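Local coordinates for protein YibA (Escherichia coli, PDB 1OYZ) that is of unknown function, though it is built as a curved stack of helices with HEAT repeats and may have oxidoreductase activity, at residues Y17-L28 against S42-R50. Numbering follows the deposited sequence.
Sequences YNQCKKLNDDEL and SSARVLQLR
The Y17 ring lies flat under the guanidinium of R45, a cation-pi stack with CZ of R45 4.1 Å from the ring centroid and the planes 13° apart; CD of K21 sits over the rim of the opposite face. With CG anti to the backbone N (chi1 165°), the ring reaches toward helix 42-50 and sits as a knob among S42, R45, V46 and L49, its OH 3.5 Å from CD2 of L49. Replacing Y17 by alanine removes the ring, which would probably open a gap there and take the stacking partner from the R45 guanidinium. In turn V46 is a knob among Y17, C20, K21 and L28, its CG2 pressed tightly on CB of C20 at 3.5 Å. L28 packs CD1 on CD2 of L47 (3.6 Å), while L28 O accepts a hydrogen bond from S43 OG (2.8 Å), the donor above the carbonyl plane. At the turn, R50 grips L23 O end-on with NH1 and NH2, and NH2 also makes a salt bridge with OD1 of D25 (3.2 Å), carboxylate and guanidinium nearly coplanar. A capping box of N24 and E27 starts the next helix. Segment 42-50 of helix 37-50 crosses segment 17-21 of helix 14-21 at -60°, also packs against helix 25-31, and turns A44 to helix 68-80.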
loop_
_atom_site.group_PDB
_atom_site.type_symbol
_atom_site.label_atom_id
_atom_site.label_comp_id
_atom_site.label_asym_id
_atom_site.label_seq_id
_atom_site.Cartn_x
_atom_site.Cartn_y
_atom_site.Cartn_z
ATOM N N TYR A 17 -14.354 -16.797 9.546
ATOM C CA TYR A 17 -13.363 -16.408 10.529
ATOM C C TYR A 17 -13.914 -16.684 11.948
ATOM O O TYR A 17 -13.200 -17.233 12.809
ATOM C CB TYR A 17 -13.019 -14.945 10.321
ATOM C CG TYR A 17 -12.279 -14.299 11.458
ATOM C CD1 TYR A 17 -10.949 -14.609 11.716
ATOM C CD2 TYR A 17 -12.902 -13.316 12.234
ATOM C CE1 TYR A 17 -10.234 -13.947 12.710
ATOM C CE2 TYR A 17 -12.217 -12.645 13.238
ATOM C CZ TYR A 17 -10.880 -12.962 13.465
ATOM O OH TYR A 17 -10.192 -12.265 14.407
ATOM N N ASN A 18 -15.183 -16.340 12.165
ATOM C CA ASN A 18 -15.832 -16.593 13.457
ATOM C C ASN A 18 -15.936 -18.082 13.715
ATOM O O ASN A 18 -15.826 -18.512 14.854
ATOM C CB ASN A 18 -17.233 -15.995 13.510
ATOM C CG ASN A 18 -17.223 -14.502 13.635
ATOM O OD1 ASN A 18 -18.238 -13.858 13.414
ATOM N ND2 ASN A 18 -16.080 -13.934 13.995
ATOM N N GLN A 19 -16.158 -18.883 12.680
ATOM C CA GLN A 19 -16.219 -20.325 12.913
ATOM C C GLN A 19 -14.868 -20.821 13.417
ATOM O O GLN A 19 -14.813 -21.614 14.353
ATOM C CB GLN A 19 -16.550 -21.103 11.640
ATOM C CG GLN A 19 -18.018 -21.290 11.349
ATOM C CD GLN A 19 -18.233 -22.181 10.138
ATOM O OE1 GLN A 19 -17.774 -21.874 9.040
ATOM N NE2 GLN A 19 -18.916 -23.296 10.336
ATOM N N CYS A 20 -13.786 -20.359 12.776
ATOM C CA CYS A 20 -12.434 -20.764 13.143
ATOM C C CYS A 20 -12.128 -20.443 14.591
ATOM O O CYS A 20 -11.429 -21.203 15.264
ATOM C CB CYS A 20 -11.391 -20.082 12.238
ATOM S SG CYS A 20 -11.275 -20.740 10.541
ATOM N N LYS A 21 -12.636 -19.314 15.070
ATOM C CA LYS A 21 -12.413 -18.910 16.453
ATOM C C LYS A 21 -12.938 -19.931 17.465
ATOM O O LYS A 21 -12.409 -20.015 18.574
ATOM C CB LYS A 21 -13.034 -17.534 16.716
ATOM C CG LYS A 21 -12.251 -16.435 16.020
ATOM C CD LYS A 21 -12.885 -15.051 16.113
ATOM C CE LYS A 21 -12.803 -14.465 17.497
ATOM N NZ LYS A 21 -13.186 -13.016 17.434
ATOM N N LYS A 22 -13.949 -20.716 17.089
ATOM C CA LYS A 22 -14.487 -21.726 18.007
ATOM C C LYS A 22 -13.523 -22.885 18.231
ATOM O O LYS A 22 -13.670 -23.626 19.192
ATOM C CB LYS A 22 -15.811 -22.302 17.488
ATOM C CG LYS A 22 -16.983 -21.335 17.548
ATOM C CD LYS A 22 -18.276 -21.978 17.073
ATOM C CE LYS A 22 -19.302 -20.905 16.728
ATOM N NZ LYS A 22 -18.818 -20.012 15.615
ATOM N N LEU A 23 -12.539 -23.023 17.344
ATOM C CA LEU A 23 -11.560 -24.108 17.406
ATOM C C LEU A 23 -10.410 -23.928 18.406
ATOM O O LEU A 23 -10.022 -22.802 18.693
ATOM C CB LEU A 23 -10.966 -24.312 16.007
ATOM C CG LEU A 23 -11.984 -24.590 14.898
ATOM C CD1 LEU A 23 -11.288 -24.585 13.562
ATOM C CD2 LEU A 23 -12.677 -25.916 15.157
ATOM N N ASN A 24 -9.856 -25.030 18.933
ATOM C CA ASN A 24 -8.714 -24.916 19.854
ATOM C C ASN A 24 -7.403 -24.836 19.048
ATOM O O ASN A 24 -7.400 -25.079 17.843
ATOM C CB ASN A 24 -8.669 -26.099 20.828
ATOM C CG ASN A 24 -8.435 -27.426 20.139
ATOM O OD1 ASN A 24 -7.388 -27.659 19.527
ATOM N ND2 ASN A 24 -9.417 -28.314 20.240
ATOM N N ASP A 25 -6.298 -24.497 19.704
ATOM C CA ASP A 25 -5.021 -24.366 19.005
ATOM C C ASP A 25 -4.675 -25.551 18.149
ATOM O O ASP A 25 -4.376 -25.408 16.965
ATOM C CB ASP A 25 -3.877 -24.129 19.987
ATOM C CG ASP A 25 -3.917 -22.747 20.587
ATOM O OD1 ASP A 25 -4.805 -21.963 20.179
ATOM O OD2 ASP A 25 -3.063 -22.448 21.458
ATOM N N ASP A 26 -4.702 -26.722 18.769
ATOM C CA ASP A 26 -4.394 -27.966 18.090
ATOM C C ASP A 26 -5.129 -28.085 16.761
ATOM O O ASP A 26 -4.551 -28.541 15.770
ATOM C CB ASP A 26 -4.767 -29.151 18.988
ATOM C CG ASP A 26 -4.844 -30.460 18.223
ATOM O OD1 ASP A 26 -3.784 -30.980 17.790
ATOM O OD2 ASP A 26 -5.972 -30.974 18.042
ATOM N N GLU A 27 -6.397 -27.674 16.737
ATOM C CA GLU A 27 -7.190 -27.765 15.521
ATOM C C GLU A 27 -6.796 -26.702 14.509
ATOM O O GLU A 27 -6.762 -26.966 13.315
ATOM C CB GLU A 27 -8.676 -27.670 15.866
ATOM C CG GLU A 27 -9.063 -28.779 16.818
ATOM C CD GLU A 27 -10.399 -28.589 17.494
ATOM O OE1 GLU A 27 -10.761 -27.437 17.823
ATOM O OE2 GLU A 27 -11.071 -29.615 17.728
ATOM N N LEU A 28 -6.485 -25.510 15.000
ATOM C CA LEU A 28 -6.089 -24.421 14.126
ATOM C C LEU A 28 -4.756 -24.763 13.478
ATOM O O LEU A 28 -4.583 -24.610 12.264
ATOM C CB LEU A 28 -5.981 -23.123 14.919
ATOM C CG LEU A 28 -7.299 -22.639 15.516
ATOM C CD1 LEU A 28 -7.033 -21.398 16.326
ATOM C CD2 LEU A 28 -8.309 -22.369 14.421
ATOM N N SER A 42 -7.579 -18.018 7.358
ATOM C CA SER A 42 -8.569 -17.786 8.401
ATOM C C SER A 42 -8.036 -18.312 9.726
ATOM O O SER A 42 -8.042 -17.597 10.746
ATOM C CB SER A 42 -9.884 -18.478 8.026
ATOM O OG SER A 42 -10.497 -17.823 6.911
ATOM N N SER A 43 -7.568 -19.557 9.702
ATOM C CA SER A 43 -6.990 -20.193 10.881
ATOM C C SER A 43 -5.846 -19.325 11.415
ATOM O O SER A 43 -5.798 -18.983 12.594
ATOM C CB SER A 43 -6.466 -21.586 10.510
ATOM O OG SER A 43 -5.629 -22.100 11.542
ATOM N N ALA A 44 -4.928 -18.959 10.529
ATOM C CA ALA A 44 -3.798 -18.125 10.917
ATOM C C ALA A 44 -4.270 -16.800 11.506
ATOM O O ALA A 44 -3.669 -16.286 12.442
ATOM C CB ALA A 44 -2.892 -17.870 9.697
ATOM N N ARG A 45 -5.337 -16.228 10.961
ATOM C CA ARG A 45 -5.828 -14.953 11.496
ATOM C C ARG A 45 -6.256 -15.157 12.952
ATOM O O ARG A 45 -5.962 -14.330 13.798
ATOM C CB ARG A 45 -7.020 -14.407 10.682
ATOM C CG ARG A 45 -6.689 -13.917 9.253
ATOM C CD ARG A 45 -7.931 -13.336 8.529
ATOM N NE ARG A 45 -8.488 -12.179 9.249
ATOM C CZ ARG A 45 -9.780 -11.828 9.246
ATOM N NH1 ARG A 45 -10.179 -10.764 9.932
ATOM N NH2 ARG A 45 -10.682 -12.533 8.562
ATOM N N VAL A 46 -6.935 -16.262 13.244
ATOM C CA VAL A 46 -7.363 -16.500 14.613
ATOM C C VAL A 46 -6.122 -16.625 15.469
ATOM O O VAL A 46 -6.066 -16.107 16.591
ATOM C CB VAL A 46 -8.200 -17.775 14.748
ATOM C CG1 VAL A 46 -8.699 -17.914 16.177
ATOM C CG2 VAL A 46 -9.357 -17.738 13.778
ATOM N N LEU A 47 -5.102 -17.280 14.920
ATOM C CA LEU A 47 -3.856 -17.436 15.676
ATOM C C LEU A 47 -3.194 -16.075 15.942
ATOM O O LEU A 47 -2.696 -15.829 17.044
ATOM C CB LEU A 47 -2.887 -18.401 14.947
ATOM C CG LEU A 47 -3.398 -19.858 14.913
ATOM C CD1 LEU A 47 -2.437 -20.811 14.224
ATOM C CD2 LEU A 47 -3.596 -20.286 16.332
ATOM N N GLN A 48 -3.209 -15.177 14.958
ATOM C CA GLN A 48 -2.596 -13.866 15.166
ATOM C C GLN A 48 -3.329 -13.128 16.281
ATOM O O GLN A 48 -2.717 -12.361 17.022
ATOM C CB GLN A 48 -2.630 -12.988 13.891
ATOM C CG GLN A 48 -1.778 -13.439 12.691
ATOM C CD GLN A 48 -2.123 -12.640 11.411
ATOM O OE1 GLN A 48 -3.291 -12.370 11.153
ATOM N NE2 GLN A 48 -1.109 -12.282 10.612
ATOM N N LEU A 49 -4.639 -13.357 16.388
ATOM C CA LEU A 49 -5.477 -12.699 17.410
ATOM C C LEU A 49 -5.278 -13.204 18.837
ATOM O O LEU A 49 -5.055 -12.415 19.753
ATOM C CB LEU A 49 -6.973 -12.839 17.060
ATOM C CG LEU A 49 -8.006 -12.333 18.089
ATOM C CD1 LEU A 49 -7.991 -10.825 18.125
ATOM C CD2 LEU A 49 -9.409 -12.818 17.738
ATOM N N ARG A 50 -5.367 -14.515 19.026
ATOM C CA ARG A 50 -5.244 -15.092 20.367
ATOM C C ARG A 50 -3.827 -15.499 20.645
ATOM O O ARG A 50 -3.370 -15.489 21.783
ATOM C CB ARG A 50 -6.097 -16.352 20.493
ATOM C CG ARG A 50 -7.518 -16.229 19.996
ATOM C CD ARG A 50 -8.386 -17.400 20.508
ATOM N NE ARG A 50 -7.760 -18.710 20.323
ATOM C CZ ARG A 50 -8.369 -19.760 19.778
ATOM N NH1 ARG A 50 -9.613 -19.634 19.359
ATOM N NH2 ARG A 50 -7.748 -20.949 19.682
#